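Local coordinates for chorismatase (Streptomyces hygroscopicus, PDB 4BPS), which hydrolyses chorismate to pyruvate and a dihydroxycyclohexadiene carboxylic acid in the biosynthesis of the immunosuppressants FK506 and FK520, at residues C22-T27 / V293-V298; G109-A114 / Y155-V160; N203-A208 / F226-W231. One frame throughout, in Å; residues are numbered along the deposited sequence.

Interaction 1: C22-T27 / V293-V298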
loop_
_atom_site.group_PDB
_atom_site.type_symbol
_atom_site.label_atom_id
_atom_site.label_comp_id
_atom_site.label_asym_id
_atom_site.label_seq_id
_atom_site.Cartn_x
_atom_site.Cartn_y
_atom_site.Cartn_z
ATOM N N CYS A 22 1.577 -2.600 12.228
ATOM C CA CYS A 22 2.837 -2.178 11.670
ATOM C C CYS A 22 3.792 -1.578 12.719
ATOM O O CYS A 22 3.346 -0.968 13.720
ATOM C CB CYS A 22 2.511 -1.109 10.585
ATOM S SG CYS A 22 3.853 -0.665 9.487
ATOM N N ARG A 23 5.086 -1.736 12.459
ATOM C CA ARG A 23 6.133 -0.992 13.158
ATOM C C ARG A 23 7.125 -0.474 12.138
ATOM O O ARG A 23 7.337 -1.113 11.112
ATOM C CB ARG A 23 6.909 -1.899 14.124
ATOM C CG ARG A 23 6.107 -2.457 15.286
ATOM C CD ARG A 23 5.872 -1.428 16.366
ATOM N NE ARG A 23 5.205 -2.023 17.525
ATOM C CZ ARG A 23 3.892 -2.025 17.742
ATOM N NH1 ARG A 23 3.053 -1.437 16.896
ATOM N NH2 ARG A 23 3.407 -2.615 18.828
ATOM N N PHE A 24 7.743 0.672 12.430
ATOM C CA PHE A 24 8.868 1.163 11.639
ATOM C C PHE A 24 10.126 0.993 12.476
ATOM O O PHE A 24 10.169 1.386 13.655
ATOM C CB PHE A 24 8.720 2.633 11.288
ATOM C CG PHE A 24 7.595 2.964 10.316
ATOM C CD1 PHE A 24 6.844 1.996 9.662
ATOM C CD2 PHE A 24 7.324 4.296 10.063
ATOM C CE1 PHE A 24 5.840 2.350 8.761
ATOM C CE2 PHE A 24 6.346 4.657 9.176
ATOM C CZ PHE A 24 5.598 3.700 8.520
ATOM N N GLU A 25 11.138 0.373 11.876
ATOM C CA GLU A 25 12.367 0.067 12.590
ATOM C C GLU A 25 13.565 0.590 11.807
ATOM O O GLU A 25 13.533 0.794 10.598
ATOM C CB GLU A 25 12.524 -1.451 12.816
ATOM C CG GLU A 25 11.352 -2.175 13.514
ATOM C CD GLU A 25 11.152 -1.843 15.009
ATOM O OE1 GLU A 25 12.073 -1.239 15.608
ATOM O OE2 GLU A 25 10.076 -2.192 15.578
ATOM N N LYS A 26 14.660 0.790 12.514
ATOM C CA LYS A 26 15.908 1.168 11.875
ATOM C C LYS A 26 16.478 -0.057 11.182
ATOM O O LYS A 26 16.637 -1.108 11.808
ATOM C CB LYS A 26 16.898 1.673 12.922
ATOM C CG LYS A 26 16.565 3.049 13.467
ATOM C CD LYS A 26 16.865 4.157 12.451
ATOM C CE LYS A 26 15.612 4.626 11.700
ATOM N NZ LYS A 26 15.880 5.841 10.881
ATOM N N THR A 27 16.786 0.070 9.898
ATOM C CA THR A 27 17.337 -1.066 9.168
ATOM C C THR A 27 18.725 -1.360 9.730
ATOM O O THR A 27 19.492 -0.445 10.006
ATOM C CB THR A 27 17.393 -0.794 7.655
ATOM O OG1 THR A 27 16.078 -0.474 7.181
ATOM C CG2 THR A 27 17.919 -2.013 6.881
ATOM N N VAL A 293 -3.999 8.763 13.219
ATOM C CA VAL A 293 -3.325 7.951 12.217
ATOM C C VAL A 293 -1.868 7.764 12.621
ATOM O O VAL A 293 -1.234 8.645 13.211
ATOM C CB VAL A 293 -3.463 8.601 10.809
ATOM C CG1 VAL A 293 -2.850 7.702 9.741
ATOM C CG2 VAL A 293 -4.926 8.874 10.476
ATOM N N ASP A 294 -1.324 6.591 12.318
ATOM C CA ASP A 294 0.052 6.274 12.686
ATOM C C ASP A 294 0.694 5.469 11.543
ATOM O O ASP A 294 0.032 5.079 10.569
ATOM C CB ASP A 294 0.036 5.494 14.004
ATOM C CG ASP A 294 1.359 5.530 14.772
ATOM O OD1 ASP A 294 2.383 6.073 14.307
ATOM O OD2 ASP A 294 1.342 4.949 15.889
ATOM N N HIS A 295 2.005 5.263 11.654
ATOM C CA HIS A 295 2.784 4.507 10.673
ATOM C C HIS A 295 2.503 5.007 9.264
ATOM O O HIS A 295 2.131 4.274 8.339
ATOM C CB HIS A 295 2.612 2.998 10.867
ATOM C CG HIS A 295 3.105 2.582 12.212
ATOM N ND1 HIS A 295 2.257 2.412 13.287
ATOM C CD2 HIS A 295 4.370 2.455 12.695
ATOM C CE1 HIS A 295 2.984 2.165 14.367
ATOM N NE2 HIS A 295 4.265 2.179 14.037
ATOM N N LEU A 296 2.727 6.304 9.118
ATOM C CA LEU A 296 2.512 6.985 7.852
ATOM C C LEU A 296 3.756 6.977 6.992
ATOM O O LEU A 296 4.863 7.192 7.488
ATOM C CB LEU A 296 2.066 8.425 8.082
ATOM C CG LEU A 296 0.756 8.576 8.870
ATOM C CD1 LEU A 296 1.001 8.948 10.328
ATOM C CD2 LEU A 296 -0.129 9.618 8.207
ATOM N N LYS A 297 3.547 6.757 5.702
ATOM C CA LYS A 297 4.573 6.993 4.695
ATOM C C LYS A 297 4.105 8.139 3.816
ATOM O O LYS A 297 2.947 8.150 3.374
ATOM C CB LYS A 297 4.864 5.738 3.874
ATOM C CG LYS A 297 5.593 4.688 4.733
ATOM C CD LYS A 297 5.143 3.268 4.482
ATOM C CE LYS A 297 5.411 2.862 3.076
ATOM N NZ LYS A 297 4.648 1.600 2.721
ATOM N N VAL A 298 5.008 9.085 3.588
ATOM C CA VAL A 298 4.728 10.289 2.829
ATOM C C VAL A 298 5.689 10.282 1.628
ATOM O O VAL A 298 6.899 10.408 1.816
ATOM C CB VAL A 298 4.926 11.553 3.707
ATOM C CG1 VAL A 298 4.653 12.811 2.877
ATOM C CG2 VAL A 298 4.018 11.506 4.928
HETATM O O HOH W 1 7.005 1.892 15.011
#

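Interaction 2: G109-A114 / Y155-V160. With 3EB (3-(2-carboxyethyl)benzoic acid), chain B.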
loop_
_atom_site.group_PDB
_atom_site.type_symbol
_atom_site.label_atom_id
_atom_site.label_comp_id
_atom_site.label_asym_id
_atom_site.label_seq_id
_atom_site.Cartn_x
_atom_site.Cartn_y
_atom_site.Cartn_z
ATOM N N GLY A 109 11.251 -4.014 -20.159
ATOM C CA GLY A 109 10.677 -3.087 -21.114
ATOM C C GLY A 109 9.155 -3.115 -21.153
ATOM O O GLY A 109 8.551 -2.226 -21.729
ATOM N N ARG A 110 8.540 -4.116 -20.526
ATOM C CA ARG A 110 7.103 -4.365 -20.627
ATOM C C ARG A 110 6.633 -4.984 -19.316
ATOM O O ARG A 110 7.335 -5.859 -18.792
ATOM C CB ARG A 110 6.803 -5.370 -21.792
ATOM C CG ARG A 110 7.279 -4.929 -23.174
ATOM C CD ARG A 110 6.788 -5.866 -24.287
ATOM N NE ARG A 110 7.225 -5.479 -25.637
ATOM C CZ ARG A 110 8.292 -5.968 -26.275
ATOM N NH1 ARG A 110 8.581 -5.543 -27.496
ATOM N NH2 ARG A 110 9.084 -6.880 -25.714
ATOM N N TYR A 111 5.460 -4.603 -18.801
ATOM C CA TYR A 111 5.022 -5.108 -17.502
ATOM C C TYR A 111 3.630 -5.689 -17.462
ATOM O O TYR A 111 3.329 -6.398 -16.490
ATOM C CB TYR A 111 5.096 -4.001 -16.444
ATOM C CG TYR A 111 6.485 -3.567 -16.101
ATOM C CD1 TYR A 111 7.333 -4.403 -15.378
ATOM C CD2 TYR A 111 6.960 -2.324 -16.499
ATOM C CE1 TYR A 111 8.602 -4.018 -15.050
ATOM C CE2 TYR A 111 8.251 -1.921 -16.164
ATOM C CZ TYR A 111 9.064 -2.784 -15.430
ATOM O OH TYR A 111 10.352 -2.432 -15.065
ATOM N N ALA A 112 2.745 -5.434 -18.431
ATOM C CA ALA A 112 1.359 -5.886 -18.254
ATOM C C ALA A 112 1.245 -7.397 -18.079
ATOM O O ALA A 112 0.555 -7.871 -17.177
ATOM C CB ALA A 112 0.469 -5.429 -19.407
ATOM N N ASP A 113 1.865 -8.167 -18.974
ATOM C CA ASP A 113 1.728 -9.613 -18.896
ATOM C C ASP A 113 2.313 -10.145 -17.578
ATOM O O ASP A 113 1.723 -11.002 -16.915
ATOM C CB ASP A 113 2.411 -10.275 -20.087
ATOM C CG ASP A 113 1.768 -9.895 -21.409
ATOM O OD1 ASP A 113 0.528 -9.737 -21.471
ATOM O OD2 ASP A 113 2.496 -9.769 -22.406
ATOM N N ALA A 114 3.462 -9.628 -17.178
ATOM C CA ALA A 114 4.098 -10.078 -15.941
ATOM C C ALA A 114 3.286 -9.676 -14.708
ATOM O O ALA A 114 3.235 -10.426 -13.728
ATOM C CB ALA A 114 5.495 -9.500 -15.849
ATOM N N TYR A 155 2.934 3.189 -15.478
ATOM C CA TYR A 155 1.782 3.037 -14.576
ATOM C C TYR A 155 0.577 2.458 -15.322
ATOM O O TYR A 155 -0.164 1.643 -14.776
ATOM C CB TYR A 155 1.384 4.382 -13.975
ATOM C CG TYR A 155 0.202 4.271 -13.029
ATOM C CD1 TYR A 155 0.265 3.493 -11.869
ATOM C CD2 TYR A 155 -0.997 4.905 -13.307
ATOM C CE1 TYR A 155 -0.812 3.376 -11.029
ATOM C CE2 TYR A 155 -2.074 4.824 -12.458
ATOM C CZ TYR A 155 -1.986 4.050 -11.322
ATOM O OH TYR A 155 -3.082 3.965 -10.495
ATOM N N ARG A 156 0.367 2.918 -16.551
ATOM C CA ARG A 156 -0.771 2.468 -17.343
ATOM C C ARG A 156 -0.607 0.994 -17.732
ATOM O O ARG A 156 -1.576 0.223 -17.704
ATOM C CB ARG A 156 -0.958 3.349 -18.565
ATOM C CG ARG A 156 -1.287 4.777 -18.191
ATOM C CD ARG A 156 -1.174 5.718 -19.388
ATOM N NE ARG A 156 -1.293 7.113 -18.952
ATOM C CZ ARG A 156 -2.410 7.828 -19.012
ATOM N NH1 ARG A 156 -3.520 7.317 -19.545
ATOM N NH2 ARG A 156 -2.422 9.079 -18.568
ATOM N N ASP A 157 0.613 0.600 -18.076
ATOM C CA ASP A 157 0.955 -0.790 -18.402
ATOM C C ASP A 157 0.687 -1.690 -17.184
ATOM O O ASP A 157 0.046 -2.748 -17.281
ATOM C CB ASP A 157 2.439 -0.755 -18.787
ATOM C CG ASP A 157 3.004 -2.059 -19.338
ATOM O OD1 ASP A 157 2.270 -2.897 -19.911
ATOM O OD2 ASP A 157 4.240 -2.174 -19.226
ATOM N N PHE A 158 1.140 -1.240 -16.009
ATOM C CA PHE A 158 0.841 -1.920 -14.750
ATOM C C PHE A 158 -0.679 -2.039 -14.530
ATOM O O PHE A 158 -1.171 -3.104 -14.153
ATOM C CB PHE A 158 1.519 -1.145 -13.603
ATOM C CG PHE A 158 0.915 -1.421 -12.255
ATOM C CD1 PHE A 158 1.165 -2.622 -11.587
ATOM C CD2 PHE A 158 0.066 -0.504 -11.659
ATOM C CE1 PHE A 158 0.569 -2.904 -10.368
ATOM C CE2 PHE A 158 -0.518 -0.779 -10.426
ATOM C CZ PHE A 158 -0.274 -1.983 -9.794
ATOM N N CYS A 159 -1.422 -0.949 -14.748
ATOM C CA CYS A 159 -2.865 -1.009 -14.549
ATOM C C CYS A 159 -3.527 -2.014 -15.485
ATOM O O CYS A 159 -4.495 -2.671 -15.086
ATOM C CB CYS A 159 -3.508 0.373 -14.738
ATOM S SG CYS A 159 -3.300 1.501 -13.313
ATOM N N VAL A 160 -3.070 -2.095 -16.746
ATOM C CA VAL A 160 -3.600 -3.093 -17.671
ATOM C C VAL A 160 -3.413 -4.495 -17.069
ATOM O O VAL A 160 -4.346 -5.311 -17.055
ATOM C CB VAL A 160 -2.910 -3.002 -19.053
ATOM C CG1 VAL A 160 -3.248 -4.211 -19.919
ATOM C CG2 VAL A 160 -3.311 -1.704 -19.765
HETATM C C 3EB B . -5.237 8.145 -7.089
HETATM O O 3EB B . -5.616 7.644 -8.153
HETATM C CA 3EB B . -3.786 8.416 -6.807
HETATM O OAB 3EB B . -2.815 2.239 -8.591
HETATM O OAD 3EB B . -2.740 1.126 -6.674
HETATM C CAE 3EB B . -3.403 5.877 -5.167
HETATM C CAF 3EB B . -3.517 4.653 -4.519
HETATM C CAG 3EB B . -3.071 5.933 -6.522
HETATM C CAH 3EB B . -3.291 3.472 -5.205
HETATM C CAL 3EB B . -2.814 2.224 -7.344
HETATM C CAM 3EB B . -2.867 4.732 -7.202
HETATM C CAN 3EB B . -2.991 3.499 -6.563
HETATM O OXT 3EB B . -6.062 8.524 -6.173
HETATM C C2 3EB B . -2.878 7.251 -7.255
#

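Interaction 3: N203-A208 / F226-W231. With 3EB (3-(2-carboxyethyl)benzoic acid), chain B.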
loop_
_atom_site.group_PDB
_atom_site.type_symbol
_atom_site.label_atom_id
_atom_site.label_comp_id
_atom_site.label_asym_id
_atom_site.label_seq_id
_atom_site.Cartn_x
_atom_site.Cartn_y
_atom_site.Cartn_z
ATOM N N ASN A 203 -14.487 -2.485 2.564
ATOM C CA ASN A 203 -13.803 -1.511 1.712
ATOM C C ASN A 203 -14.578 -0.205 1.744
ATOM O O ASN A 203 -15.814 -0.189 1.685
ATOM C CB ASN A 203 -13.639 -2.074 0.311
ATOM C CG ASN A 203 -12.652 -3.218 0.280
ATOM O OD1 ASN A 203 -11.692 -3.236 1.041
ATOM N ND2 ASN A 203 -12.893 -4.188 -0.591
ATOM N N ILE A 204 -13.834 0.890 1.833
ATOM C CA ILE A 204 -14.387 2.206 2.094
ATOM C C ILE A 204 -14.006 3.159 0.977
ATOM O O ILE A 204 -12.833 3.239 0.576
ATOM C CB ILE A 204 -13.857 2.727 3.464
ATOM C CG1 ILE A 204 -14.299 1.758 4.576
ATOM C CG2 ILE A 204 -14.358 4.133 3.740
ATOM C CD1 ILE A 204 -13.422 1.808 5.834
ATOM N N GLU A 205 -15.007 3.899 0.499
ATOM C CA GLU A 205 -14.794 4.954 -0.498
ATOM C C GLU A 205 -14.772 6.332 0.171
ATOM O O GLU A 205 -15.107 6.471 1.355
ATOM C CB GLU A 205 -15.868 4.902 -1.595
ATOM C CG GLU A 205 -15.801 3.624 -2.416
ATOM C CD GLU A 205 -14.470 3.467 -3.142
ATOM O OE1 GLU A 205 -14.155 4.283 -4.049
ATOM O OE2 GLU A 205 -13.707 2.538 -2.782
ATOM N N ASN A 206 -14.381 7.347 -0.600
ATOM C CA ASN A 206 -14.282 8.749 -0.144
ATOM C C ASN A 206 -15.353 9.525 -0.876
ATOM O O ASN A 206 -15.332 9.556 -2.086
ATOM C CB ASN A 206 -12.893 9.301 -0.558
ATOM C CG ASN A 206 -12.680 10.817 -0.289
ATOM O OD1 ASN A 206 -13.602 11.634 -0.270
ATOM N ND2 ASN A 206 -11.404 11.177 -0.101
ATOM N N PRO A 207 -16.284 10.189 -0.174
ATOM C CA PRO A 207 -17.424 10.833 -0.859
ATOM C C PRO A 207 -17.183 11.940 -1.898
ATOM O O PRO A 207 -18.099 12.325 -2.644
ATOM C CB PRO A 207 -18.195 11.473 0.309
ATOM C CG PRO A 207 -17.793 10.842 1.484
ATOM C CD PRO A 207 -16.429 10.248 1.290
ATOM N N ALA A 208 -15.991 12.494 -1.905
ATOM C CA ALA A 208 -15.631 13.540 -2.895
ATOM C C ALA A 208 -14.549 13.069 -3.865
ATOM O O ALA A 208 -13.928 13.901 -4.550
ATOM C CB ALA A 208 -15.189 14.806 -2.172
ATOM N N PHE A 226 -8.930 -0.037 -6.688
ATOM C CA PHE A 226 -8.567 -0.062 -5.263
ATOM C C PHE A 226 -9.609 0.705 -4.462
ATOM O O PHE A 226 -10.230 1.643 -4.980
ATOM C CB PHE A 226 -7.154 0.512 -4.966
ATOM C CG PHE A 226 -6.940 1.935 -5.415
ATOM C CD1 PHE A 226 -6.464 2.230 -6.690
ATOM C CD2 PHE A 226 -7.189 2.988 -4.552
ATOM C CE1 PHE A 226 -6.258 3.527 -7.090
ATOM C CE2 PHE A 226 -6.988 4.294 -4.948
ATOM C CZ PHE A 226 -6.541 4.567 -6.222
ATOM N N ALA A 227 -9.731 0.350 -3.186
ATOM C CA ALA A 227 -10.575 1.087 -2.252
ATOM C C ALA A 227 -9.786 2.237 -1.645
ATOM O O ALA A 227 -8.557 2.217 -1.659
ATOM C CB ALA A 227 -11.052 0.166 -1.149
ATOM N N ARG A 228 -10.472 3.217 -1.055
ATOM C CA ARG A 228 -9.775 4.367 -0.454
ATOM C C ARG A 228 -9.300 4.070 0.990
ATOM O O ARG A 228 -8.362 4.717 1.492
ATOM C CB ARG A 228 -10.649 5.632 -0.529
ATOM C CG ARG A 228 -11.043 5.967 -1.958
ATOM C CD ARG A 228 -9.842 6.343 -2.801
ATOM N NE ARG A 228 -10.204 6.419 -4.214
ATOM C CZ ARG A 228 -9.421 6.971 -5.136
ATOM N NH1 ARG A 228 -8.252 7.501 -4.801
ATOM N NH2 ARG A 228 -9.826 6.999 -6.401
ATOM N N ALA A 229 -9.909 3.079 1.641
ATOM C CA ALA A 229 -9.453 2.552 2.950
ATOM C C ALA A 229 -10.122 1.186 3.119
ATOM O O ALA A 229 -11.073 0.865 2.375
ATOM C CB ALA A 229 -9.848 3.495 4.076
ATOM N N THR A 230 -9.644 0.393 4.078
ATOM C CA THR A 230 -10.261 -0.876 4.399
ATOM C C THR A 230 -10.277 -1.037 5.908
ATOM O O THR A 230 -9.243 -0.843 6.565
ATOM C CB THR A 230 -9.465 -2.054 3.783
ATOM O OG1 THR A 230 -9.505 -1.922 2.349
ATOM C CG2 THR A 230 -10.029 -3.412 4.191
ATOM N N TRP A 231 -11.444 -1.383 6.451
ATOM C CA TRP A 231 -11.567 -1.799 7.847
ATOM C C TRP A 231 -11.424 -3.317 7.897
ATOM O O TRP A 231 -12.153 -4.029 7.195
ATOM C CB TRP A 231 -12.931 -1.388 8.439
ATOM C CG TRP A 231 -13.057 -1.952 9.824
ATOM C CD1 TRP A 231 -13.528 -3.196 10.179
ATOM C CD2 TRP A 231 -12.580 -1.357 11.035
ATOM N NE1 TRP A 231 -13.398 -3.387 11.550
ATOM C CE2 TRP A 231 -12.816 -2.273 12.094
ATOM C CE3 TRP A 231 -11.985 -0.131 11.330
ATOM C CZ2 TRP A 231 -12.478 -1.984 13.412
ATOM C CZ3 TRP A 231 -11.639 0.142 12.638
ATOM C CH2 TRP A 231 -11.898 -0.770 13.656
HETATM C C 3EB B . -5.237 8.145 -7.089
HETATM O O 3EB B . -5.616 7.644 -8.153
HETATM C CA 3EB B . -3.786 8.416 -6.807
HETATM O OAB 3EB B . -2.815 2.239 -8.591
HETATM O OAD 3EB B . -2.740 1.126 -6.674
HETATM C CAE 3EB B . -3.403 5.877 -5.167
HETATM C CAF 3EB B . -3.517 4.653 -4.519
HETATM C CAG 3EB B . -3.071 5.933 -6.522
HETATM C CAH 3EB B . -3.291 3.472 -5.205
HETATM C CAL 3EB B . -2.814 2.224 -7.344
HETATM C CAM 3EB B . -2.867 4.732 -7.202
HETATM C CAN 3EB B . -2.991 3.499 -6.563
HETATM O OXT 3EB B . -6.062 8.524 -6.173
HETATM C C2 3EB B . -2.878 7.251 -7.255
HETATM O O HOH W 2 -11.629 4.050 -5.098
HETATM O O HOH W 3 -13.313 0.822 -5.038
#

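Interaction 1: C22-T27 / V293-V298
The ring of Phe24 takes the edge of the His295 ring on one face. The two rings form a T-shaped pair, with planes 82° apart and centroids 5.1 Å apart. His295 CD2 sits off-centre above that face, and His295 CB adds an off-centre CH-pi contact beside it. At the edge of the Phe24 ring, in its plane, lies the backbone O of Leu296, 3.4 Å from Phe24 CE2. The contact joins two sheets of this YjgF-type fold: strand 21-25 is an outermost strand of one, and strand 296-300 belongs to another. The chain turns a corner at His295, just before strand 296-300. The His295 ring has its own two faces occupied. Cys22 O lies over one, 3.2 Å from His295 CE1, and Asp294 OD1 lies over the opposite one. Asp294 OD1 also accepts a bond from His295 N. His295 CG lies beside its backbone N (chi1 -62°), which sets the ring edge over the Phe24 face. Beside them, Lys297 brings its aliphatic CG to Phe24 CZ at 3.9 Å, while its NZ turns to salt bridges with Glu74 and Glu340. Arg23 NH1 donates to Cys22 O from above the carbonyl plane. A water in the plane of the histidine ring is hydrogen-bonded to His295 NE2 and accepts from Phe24 N, both at 2.9 Å.

Interaction 2: G109-A114 / Y155-V160
Asp157 reaches out from helix 154-169 to two successive backbone N-H groups at the start of helix 112-129. This is the tight part of the contact. Tyr111 N donates to Asp157 OD2 at 2.8 Å, meeting the oxygen on its syn side but 30° out of the carboxylate plane. Ala112 N gives a second, weak bond to Asp157 OD1 at 3.0 Å. The CG of Asp157 is anti to its own backbone N (chi1 -173°), which sets the carboxylate against the backbone of Tyr111 and Ala112. Ala112 CB packs against the same group, 3.1 Å from Asp157 OD1. The Tyr111 side chain crosses the aspartate at about a right angle, with Asp157 OD2 near the plane of its ring. Asn148 ND2 is a further donor to OD2. Toward solvent the contact is looser: Ala112 and Val160, both partly exposed, meet through CB and CG1 at 3.9 Å. Exposed Arg110 leads its side chain away to a salt bridge with Asp150. Elsewhere on helix 154-169, Tyr155, a substrate-binding residue, donates from OH to OAB of the bound 3-(2-carboxyethyl)benzoic acid at 2.6 Å, with OAB in the tyrosine ring plane. The arrangement pairs a helix start, with Tyr111 at the N-cap position and Asp157 accepting from the N-H groups of Tyr111 and, weakly, Ala112, with a neighbouring helix that lines the chorismatase substrate pocket.

Interaction 3: N203-A208 / F226-W231
Ile204 packs its CB on Ala229 CB at 4.1 Å, and its CD1 lies alongside Trp231 CB. On the other face of the sheet Thr230 OG1 donates to Asn203 OD1 at 2.9 Å. Residues 203-204 pair antiparallel with 229-230, and the chains then diverge. Ile204 N donates to Ala229 O. Ile204 O accepts from both Arg228 N (2.9 Å) and Ala229 N (3.1 Å), a classic beta bulge. Next to the bulge, Phe226 and Arg228 face the bound 3-(2-carboxyethyl)benzoic acid. The CG of Phe226 lies between its backbone N and carbonyl carbon (chi1 58°), which brings the ring against the ligand's aromatic ring. Ligand atom CAH stands above the phenyl centre, and Phe226 CE1 comes within 3.3 Å of ligand CAN. Phe226 CE2 also lies over one face of the Arg228 guanidinium. Arg228, a substrate-binding residue, donates from NH1 to ligand OXT at 2.8 Å, with OXT in the guanidinium plane. With an alanine at Phe226, the ligand ring is likely to lose the face it lies against, and the Arg228 guanidinium the carbon cover over one side. Glu205 OE1 is 4.5 Å from Arg228 NE, too far for a salt bridge. One water spans this gap: it donates to Glu205 OE1 and Phe226 O and accepts from Arg228 NE. Thr211 OG1 is a further partner of Glu205 OE1, and Arg228 NH2 donates to Tyr215 OH. The bulge, the water and Tyr215 probably hold Arg228 in place. The nearby carboxylate of Glu205 may partly balance its positive charge, while the guanidinium meets the ligand carboxylate.

In the fold
Along the chain, interaction 2 closes before interaction 3 opens, and both fall between the two segments of interaction 1. Interactions 1 and 2 lie on opposite sides of the chain's centre, with centres about 29 Å apart. Interactions 1 and 3 have centres about 21 Å apart and both reach the same mixed sheet, through strand 296-300 and through the pair 201-204 and 229-232. The centres of interactions 2 and 3 are about 24 Å apart, yet their nearest atoms are about 5 Å apart and both touch the bound ligand. Helix 154-169 and the loop leading into strand 229-232 thus both contribute residues to the pocket.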